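Local coordinates for protein beta sliding clamp (Bartonella birtlesii LL-WM9, PDB 6PTR) that probably encircles DNA as a ring-shaped head-to-tail homodimer, tethering DNA polymerases and other proteins to it so that synthesis is processive, at residues C[20-25]-C[61-65]; C[136-140]-C[198-204]; C[234-238]-C[248-252]. One frame throughout, in Å; residues are numbered along the deposited sequence.

Contact 1. Residues C[20-25]-C[61-65]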
loop_
_atom_site.group_PDB
_atom_site.type_symbol
_atom_site.label_atom_id
_atom_site.label_comp_id
_atom_site.label_asym_id
_atom_site.label_seq_id
_atom_site.Cartn_x
_atom_site.Cartn_y
_atom_site.Cartn_z
ATOM N N LYS C 20 -10.336 6.604 -18.759
ATOM C CA LYS C 20 -10.761 7.662 -17.851
ATOM C C LYS C 20 -12.226 7.508 -17.473
ATOM O O LYS C 20 -12.581 7.602 -16.293
ATOM C CB LYS C 20 -10.518 9.034 -18.479
ATOM C CG LYS C 20 -10.816 10.175 -17.512
ATOM C CD LYS C 20 -10.379 11.527 -18.057
ATOM C CE LYS C 20 -10.528 12.624 -17.003
ATOM N NZ LYS C 20 -9.495 12.539 -15.929
ATOM N N SER C 21 -13.091 7.259 -18.460
ATOM C CA SER C 21 -14.516 7.133 -18.174
ATOM C C SER C 21 -14.799 5.887 -17.348
ATOM O O SER C 21 -15.534 5.943 -16.352
ATOM C CB SER C 21 -15.324 7.118 -19.479
ATOM O OG SER C 21 -15.113 8.313 -20.227
ATOM N N LEU C 22 -14.198 4.754 -17.730
ATOM C CA LEU C 22 -14.350 3.529 -16.956
ATOM C C LEU C 22 -13.867 3.720 -15.525
ATOM O O LEU C 22 -14.463 3.179 -14.591
ATOM C CB LEU C 22 -13.577 2.387 -17.621
ATOM C CG LEU C 22 -13.809 0.964 -17.128
ATOM C CD1 LEU C 22 -15.289 0.593 -17.169
ATOM C CD2 LEU C 22 -12.980 -0.002 -17.969
ATOM N N GLY C 23 -12.780 4.470 -15.335
ATOM C CA GLY C 23 -12.293 4.705 -13.993
ATOM C C GLY C 23 -13.309 5.420 -13.132
ATOM O O GLY C 23 -13.381 5.186 -11.922
ATOM N N ARG C 24 -14.131 6.270 -13.748
ATOM C CA ARG C 24 -15.126 7.015 -12.993
ATOM C C ARG C 24 -16.298 6.147 -12.558
ATOM O O ARG C 24 -16.961 6.479 -11.571
ATOM C CB ARG C 24 -15.616 8.208 -13.814
ATOM C CG ARG C 24 -14.582 9.350 -13.883
ATOM C CD ARG C 24 -15.008 10.482 -14.819
ATOM N NE ARG C 24 -14.143 11.654 -14.758
ATOM C CZ ARG C 24 -14.318 12.747 -15.493
ATOM N NH1 ARG C 24 -15.321 12.812 -16.360
ATOM N NH2 ARG C 24 -13.493 13.778 -15.364
ATOM N N VAL C 25 -16.588 5.047 -13.262
ATOM C CA VAL C 25 -17.813 4.312 -12.943
ATOM C C VAL C 25 -17.519 3.023 -12.186
ATOM O O VAL C 25 -18.293 2.619 -11.309
ATOM C CB VAL C 25 -18.640 4.012 -14.209
ATOM C CG1 VAL C 25 -18.885 5.293 -14.982
ATOM C CG2 VAL C 25 -17.948 3.003 -15.065
ATOM N N VAL C 61 -23.965 5.330 -11.018
ATOM C CA VAL C 61 -23.133 6.329 -11.678
ATOM C C VAL C 61 -23.162 6.059 -13.172
ATOM O O VAL C 61 -23.102 4.903 -13.599
ATOM C CB VAL C 61 -21.686 6.313 -11.154
ATOM C CG1 VAL C 61 -20.857 7.422 -11.806
ATOM C CG2 VAL C 61 -21.692 6.478 -9.646
ATOM N N THR C 62 -23.275 7.118 -13.962
ATOM C CA THR C 62 -23.156 6.998 -15.406
ATOM C C THR C 62 -22.157 8.029 -15.898
ATOM O O THR C 62 -22.064 9.125 -15.351
ATOM C CB THR C 62 -24.485 7.213 -16.111
ATOM O OG1 THR C 62 -24.917 8.567 -15.917
ATOM C CG2 THR C 62 -25.552 6.241 -15.567
ATOM N N GLU C 63 -21.404 7.669 -16.928
ATOM C CA GLU C 63 -20.607 8.652 -17.638
ATOM C C GLU C 63 -20.742 8.361 -19.115
ATOM O O GLU C 63 -20.823 7.198 -19.510
ATOM C CB GLU C 63 -19.130 8.635 -17.279
ATOM C CG GLU C 63 -18.462 9.902 -17.890
ATOM C CD GLU C 63 -16.991 9.826 -17.874
ATOM O OE1 GLU C 63 -16.343 10.311 -18.824
ATOM O OE2 GLU C 63 -16.483 9.253 -16.903
ATOM N N SER C 64 -20.765 9.412 -19.919
ATOM C CA SER C 64 -20.975 9.250 -21.344
ATOM C C SER C 64 -19.900 10.010 -22.087
ATOM O O SER C 64 -19.407 11.029 -21.601
ATOM C CB SER C 64 -22.342 9.776 -21.751
ATOM O OG SER C 64 -23.316 9.300 -20.839
ATOM N N PHE C 65 -19.556 9.519 -23.279
ATOM C CA PHE C 65 -18.653 10.266 -24.143
ATOM C C PHE C 65 -19.029 10.045 -25.602
ATOM O O PHE C 65 -19.608 9.019 -25.970
ATOM C CB PHE C 65 -17.174 9.890 -23.907
ATOM C CG PHE C 65 -16.859 8.425 -24.055
ATOM C CD1 PHE C 65 -17.156 7.522 -23.046
ATOM C CD2 PHE C 65 -16.227 7.956 -25.200
ATOM C CE1 PHE C 65 -16.846 6.176 -23.177
ATOM C CE2 PHE C 65 -15.899 6.607 -25.328
ATOM C CZ PHE C 65 -16.210 5.718 -24.319
#
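A helix packed on a sheet, as in each domain of the processivity-ring fold, brings Ser21, Arg24 and Val25 of helix segment 20-25 onto Glu63 of strand segment 61-65. The two short axes run nearly antiparallel, 169° apart, closest approach 8.1 Å. Glu63 is the central residue: CG stands anti to the backbone N (chi1 -169°) and the extended chain carries its carboxylate up to the helix. Ser21 OG donates to Glu63 OE1 over 2.7 Å, arriving from above the carboxylate plane, 59° out of it. A small hydroxyl suits this buried place, close to the helix backbone, where Gln17 O shares its one hydrogen. Arg24 adds a long salt bridge, its NH1 3.7 Å from Glu63 OE1; since Arg24 NH2 pairs with Glu223 of the central domain, its influence on the glutamate's ionisation is probably modest. The apolar root of Glu63 is matched by Val25, whose CG1 lies 4.1 Å from Glu63 CB. Val25 CG1 is 4.3 Å from Val61 CG1, short beta-branched side chains suiting the closely spaced backbones. Phe65 CD1 comes within 3.6 Å of Ser21 OG. Strand 59-69 runs between strands 49-55 and 245-250, and Leu22 turns to helix 79-88.

Contact 2. Residues C[136-140]-C[198-204]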
loop_
_atom_site.group_PDB
_atom_site.type_symbol
_atom_site.label_atom_id
_atom_site.label_comp_id
_atom_site.label_asym_id
_atom_site.label_seq_id
_atom_site.Cartn_x
_atom_site.Cartn_y
_atom_site.Cartn_z
ATOM N N CYS C 136 -37.058 19.231 -6.082
ATOM C CA CYS C 136 -36.139 20.334 -5.841
ATOM C C CYS C 136 -34.988 20.217 -6.824
ATOM O O CYS C 136 -34.452 19.123 -7.018
ATOM C CB CYS C 136 -35.621 20.308 -4.396
ATOM S SG CYS C 136 -34.406 21.587 -3.975
ATOM N N ARG C 137 -34.610 21.334 -7.438
ATOM C CA ARG C 137 -33.544 21.349 -8.432
ATOM C C ARG C 137 -32.828 22.686 -8.336
ATOM O O ARG C 137 -33.473 23.736 -8.387
ATOM C CB ARG C 137 -34.114 21.134 -9.837
ATOM C CG ARG C 137 -33.099 21.221 -10.998
ATOM C CD ARG C 137 -33.754 20.764 -12.295
ATOM N NE ARG C 137 -32.823 20.708 -13.418
ATOM C CZ ARG C 137 -32.513 21.754 -14.178
ATOM N NH1 ARG C 137 -33.055 22.937 -13.924
ATOM N NH2 ARG C 137 -31.658 21.617 -15.185
ATOM N N PHE C 138 -31.511 22.653 -8.167
ATOM C CA PHE C 138 -30.731 23.880 -8.057
ATOM C C PHE C 138 -29.303 23.573 -8.491
ATOM O O PHE C 138 -28.964 22.430 -8.803
ATOM C CB PHE C 138 -30.787 24.460 -6.633
ATOM C CG PHE C 138 -30.233 23.554 -5.566
ATOM C CD1 PHE C 138 -31.000 22.523 -5.041
ATOM C CD2 PHE C 138 -28.969 23.763 -5.048
ATOM C CE1 PHE C 138 -30.501 21.703 -4.042
ATOM C CE2 PHE C 138 -28.466 22.941 -4.047
ATOM C CZ PHE C 138 -29.233 21.916 -3.541
ATOM N N PHE C 139 -28.474 24.614 -8.539
ATOM C CA PHE C 139 -27.101 24.479 -9.009
ATOM C C PHE C 139 -26.136 25.031 -7.970
ATOM O O PHE C 139 -26.436 26.024 -7.304
ATOM C CB PHE C 139 -26.887 25.225 -10.331
ATOM C CG PHE C 139 -27.721 24.706 -11.469
ATOM C CD1 PHE C 139 -29.043 25.096 -11.617
ATOM C CD2 PHE C 139 -27.177 23.824 -12.397
ATOM C CE1 PHE C 139 -29.813 24.600 -12.663
ATOM C CE2 PHE C 139 -27.942 23.347 -13.460
ATOM C CZ PHE C 139 -29.255 23.726 -13.580
ATOM N N LEU C 140 -24.984 24.376 -7.835
ATOM C CA LEU C 140 -23.833 24.880 -7.088
ATOM C C LEU C 140 -22.605 24.714 -7.964
ATOM O O LEU C 140 -22.534 23.775 -8.751
ATOM C CB LEU C 140 -23.572 24.111 -5.791
ATOM C CG LEU C 140 -24.468 24.212 -4.576
ATOM C CD1 LEU C 140 -23.882 23.323 -3.467
ATOM C CD2 LEU C 140 -24.523 25.650 -4.134
ATOM N N PRO C 198 -28.223 28.887 -2.574
ATOM C CA PRO C 198 -28.509 29.292 -3.957
ATOM C C PRO C 198 -30.013 29.406 -4.175
ATOM O O PRO C 198 -30.829 29.039 -3.327
ATOM C CB PRO C 198 -27.893 28.166 -4.788
ATOM C CG PRO C 198 -27.876 26.979 -3.864
ATOM C CD PRO C 198 -27.697 27.513 -2.475
ATOM N N SER C 199 -30.388 29.951 -5.326
ATOM C CA SER C 199 -31.806 30.020 -5.643
ATOM C C SER C 199 -32.345 28.615 -5.905
ATOM O O SER C 199 -31.612 27.712 -6.322
ATOM C CB SER C 199 -32.040 30.926 -6.853
ATOM O OG SER C 199 -31.027 30.737 -7.820
ATOM N N GLY C 200 -33.627 28.422 -5.600
ATOM C CA GLY C 200 -34.302 27.171 -5.876
ATOM C C GLY C 200 -34.368 26.179 -4.733
ATOM O O GLY C 200 -34.871 25.066 -4.940
ATOM N N VAL C 201 -33.881 26.536 -3.542
ATOM C CA VAL C 201 -33.836 25.632 -2.395
ATOM C C VAL C 201 -34.859 26.001 -1.330
ATOM O O VAL C 201 -34.844 25.423 -0.238
ATOM C CB VAL C 201 -32.429 25.575 -1.783
ATOM C CG1 VAL C 201 -31.420 25.151 -2.822
ATOM C CG2 VAL C 201 -32.056 26.918 -1.230
ATOM N N ASP C 202 -35.724 26.975 -1.592
ATOM C CA ASP C 202 -36.836 27.194 -0.681
ATOM C C ASP C 202 -37.699 25.937 -0.653
ATOM O O ASP C 202 -38.036 25.378 -1.704
ATOM C CB ASP C 202 -37.658 28.414 -1.111
ATOM N N GLY C 203 -38.025 25.475 0.551
ATOM C CA GLY C 203 -38.799 24.261 0.711
ATOM C C GLY C 203 -38.019 22.967 0.592
ATOM O O GLY C 203 -38.623 21.892 0.715
ATOM N N MET C 204 -36.711 23.028 0.348
ATOM C CA MET C 204 -35.913 21.816 0.216
ATOM C C MET C 204 -35.996 21.000 1.498
ATOM O O MET C 204 -35.774 21.553 2.586
ATOM C CB MET C 204 -34.450 22.145 -0.064
ATOM C CG MET C 204 -33.623 20.909 -0.361
ATOM S SD MET C 204 -31.865 21.234 -0.347
ATOM C CE MET C 204 -31.485 20.886 1.377
HETATM O O HOH W 1 -36.171 23.910 -6.815
HETATM O O HOH W 2 -29.661 27.459 -8.360
#
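Phe138 and Val201 meet where strand segment 136-140 and loop 198-204 lie side by side without one direct hydrogen bond, two waters doing the work of backbone pairing. The strand is the outermost of its eight-stranded antiparallel sheet, and the loop links strands 189-196 and 207-210 of another sheet. Water 1 accepts from Arg137 N at 3.1 Å and donates to Gly200 O at 2.6 Å. Water 2 accepts from Phe139 N at 3.1 Å and donates to Ser199 O at 2.8 Å. Two edge N-H groups of the strand thus reach loop carbonyls through single waters. The loop consists of two consecutive type II turns, Pro198 to Val201 and Val201 to Met204, each with a glycine third. Gly200, with phi 96°, has a conformation in which a side chain would strike the preceding carbonyl, and Arg137 O is close on the same side.

Under the waters lies an apolar layer. Phe138 has chi1 61°, CG lying between its backbone N and carbonyl carbon, which turns one ring face to Val201. Val201 CG1 sits 3.4 Å from the ring centroid and 14° off the normal, a CH-pi contact. Met204 SD approaches the same ring obliquely, a Met-aromatic contact made possible by a long, flexible chain. Pro198, rigid and compact, places CG 3.6 Å from Phe138 CD2 and 3.6 Å from Leu140 CD2. At the other end of the strand segment, Cys136 SG rests 3.8 Å from Met204 CG, with Gly200 O also beside the sulfur.

Contact 3. Residues C[234-238]-C[248-252]. With EDO (1,2-ethanediol), chain Q.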
loop_
_atom_site.group_PDB
_atom_site.type_symbol
_atom_site.label_atom_id
_atom_site.label_comp_id
_atom_site.label_asym_id
_atom_site.label_seq_id
_atom_site.Cartn_x
_atom_site.Cartn_y
_atom_site.Cartn_z
ATOM N N SER C 234 -35.495 14.529 -3.957
ATOM C CA SER C 234 -36.777 14.269 -3.328
ATOM C C SER C 234 -36.479 13.842 -1.900
ATOM O O SER C 234 -35.344 13.953 -1.423
ATOM C CB SER C 234 -37.544 13.196 -4.090
ATOM O OG SER C 234 -36.882 11.953 -3.959
ATOM N N GLU C 235 -37.492 13.332 -1.212
ATOM C CA GLU C 235 -37.191 12.801 0.108
ATOM C C GLU C 235 -36.642 11.379 0.055
ATOM O O GLU C 235 -36.191 10.872 1.091
ATOM C CB GLU C 235 -38.431 12.907 0.998
ATOM C CG GLU C 235 -38.680 14.356 1.400
ATOM C CD GLU C 235 -40.069 14.604 1.918
ATOM O OE1 GLU C 235 -40.692 13.645 2.410
ATOM O OE2 GLU C 235 -40.537 15.759 1.825
ATOM N N THR C 236 -36.595 10.754 -1.127
ATOM C CA THR C 236 -36.084 9.398 -1.277
ATOM C C THR C 236 -34.794 9.285 -2.088
ATOM O O THR C 236 -34.063 8.316 -1.892
ATOM C CB THR C 236 -37.136 8.482 -1.928
ATOM O OG1 THR C 236 -37.419 8.928 -3.252
ATOM C CG2 THR C 236 -38.422 8.465 -1.109
ATOM N N LYS C 237 -34.499 10.214 -2.996
ATOM C CA LYS C 237 -33.295 10.104 -3.821
ATOM C C LYS C 237 -32.671 11.471 -4.045
ATOM O O LYS C 237 -33.346 12.497 -4.006
ATOM C CB LYS C 237 -33.581 9.484 -5.210
ATOM C CG LYS C 237 -33.884 7.988 -5.209
ATOM C CD LYS C 237 -33.971 7.485 -6.652
ATOM C CE LYS C 237 -34.029 5.967 -6.747
ATOM N NZ LYS C 237 -33.921 5.525 -8.169
ATOM N N ILE C 238 -31.370 11.476 -4.314
ATOM C CA ILE C 238 -30.659 12.695 -4.669
ATOM C C ILE C 238 -29.781 12.390 -5.872
ATOM O O ILE C 238 -29.288 11.269 -6.028
ATOM C CB ILE C 238 -29.825 13.239 -3.488
ATOM C CG1 ILE C 238 -29.232 14.604 -3.828
ATOM C CG2 ILE C 238 -28.706 12.253 -3.087
ATOM C CD1 ILE C 238 -28.674 15.326 -2.558
ATOM N N THR C 248 -26.640 9.096 -8.904
ATOM C CA THR C 248 -27.968 9.061 -8.290
ATOM C C THR C 248 -27.922 8.118 -7.100
ATOM O O THR C 248 -27.499 6.965 -7.239
ATOM C CB THR C 248 -29.054 8.616 -9.268
ATOM O OG1 THR C 248 -28.974 9.403 -10.467
ATOM C CG2 THR C 248 -30.451 8.819 -8.618
ATOM N N SER C 249 -28.356 8.605 -5.939
ATOM C CA SER C 249 -28.226 7.848 -4.699
ATOM C C SER C 249 -29.551 7.822 -3.962
ATOM O O SER C 249 -30.282 8.816 -3.949
ATOM C CB SER C 249 -27.164 8.452 -3.785
ATOM O OG SER C 249 -27.044 7.670 -2.587
ATOM N N LYS C 250 -29.864 6.678 -3.363
ATOM C CA LYS C 250 -30.889 6.685 -2.328
ATOM C C LYS C 250 -30.442 7.608 -1.204
ATOM O O LYS C 250 -29.260 7.895 -1.037
ATOM C CB LYS C 250 -31.135 5.275 -1.796
ATOM C CG LYS C 250 -31.872 4.411 -2.801
ATOM C CD LYS C 250 -32.029 2.974 -2.344
ATOM C CE LYS C 250 -32.546 2.129 -3.491
ATOM N NZ LYS C 250 -32.595 0.683 -3.149
ATOM N N LEU C 251 -31.412 8.104 -0.451
ATOM C CA LEU C 251 -31.124 8.862 0.756
ATOM C C LEU C 251 -31.281 7.928 1.941
ATOM O O LEU C 251 -31.983 6.921 1.860
ATOM C CB LEU C 251 -32.061 10.068 0.879
ATOM C CG LEU C 251 -31.784 11.118 -0.211
ATOM C CD1 LEU C 251 -32.922 12.127 -0.328
ATOM C CD2 LEU C 251 -30.459 11.842 0.061
ATOM N N VAL C 252 -30.602 8.248 3.037
ATOM C CA VAL C 252 -30.746 7.421 4.234
ATOM C C VAL C 252 -32.138 7.620 4.809
ATOM O O VAL C 252 -32.562 8.756 5.048
ATOM C CB VAL C 252 -29.664 7.776 5.262
ATOM C CG1 VAL C 252 -29.854 6.944 6.540
ATOM C CG2 VAL C 252 -28.286 7.569 4.680
HETATM C C1 EDO Q . -30.345 4.603 -7.134
HETATM O O1 EDO Q . -31.280 3.743 -6.469
HETATM C C2 EDO Q . -30.209 4.147 -8.580
HETATM O O2 EDO Q . -31.116 4.885 -9.409
#
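Leu251 reaches into the bend of 234-238 just beyond the end of its own strand. Its CB lies 3.8 Å from Thr236 O. With CG anti to its own carbonyl carbon (chi1 -68°), the side chain is brought over the 236-237 backbone, CG sitting against the carbonyl carbon of Lys237. The branch at CG then sends the two methyls to different partners. CD1 enters the turn, 3.2 Å from Ser234 O and near Lys237 N, whereas CD2 packs 3.6 Å from Ile238 CG2, the two side chains crossing at about a right angle. A branched aliphatic residue suits the spot because one methyl fills the inside of the bend while the other meets Ile238; Leu251 also touches Val207 of the neighbouring sheet. The backbone fixes its position: Leu251 N donates to Thr236 O over 3.0 Å, from 47° above the carbonyl plane.

This bond follows the regular pairing of a beta hairpin made by strands 237-242 and 245-250. Ile238 and Ser249 form a hydrogen-bonded antiparallel pair, Ile238 N to Ser249 O at 2.9 Å and Ser249 N to Ile238 O at 2.8 Å. Lys237 and Lys250 form the adjoining non-hydrogen-bonded pair. Before the strand begins, Ser234 OG accepts from the backbone N of both Thr236 and Lys237, an ST turn and ST motif in which a short hydroxyl side chain shapes the bend. Ser249 OG donates to Lys250 O, in the carbonyl plane and on a lone pair. Both extended lysines flank a 1,2-ethanediol, probably from the crystallisation liquor: Lys237 NZ bonds its O2 at 3.1 Å, and Lys250 CE lies 3.6 Å from its O1. Ser129 OG holds the same molecule.

How the contacts relate
All three contacts reach one eight-stranded antiparallel sheet to which the N-terminal and central domains both contribute. Contact 1 sets a helix on strand 59-69; contact 3 lies in the hairpin whose strand 245-250 is the neighbour of that strand; contact 2 sits at the far edge, on strand 136-141. Each is partly buried, but contact 1 has the fewest exposed residues, one of eight, against four of ten in contact 2 and three of nine in contact 3. Their chemistry follows: a buried carboxylate with side-chain partners in contact 1, direct backbone bonds in contact 3, and water bridges beside an apolar layer round one phenylalanine in contact 2. Contacts 2 and 3 have the closest centres, 15 Å apart, yet do not touch.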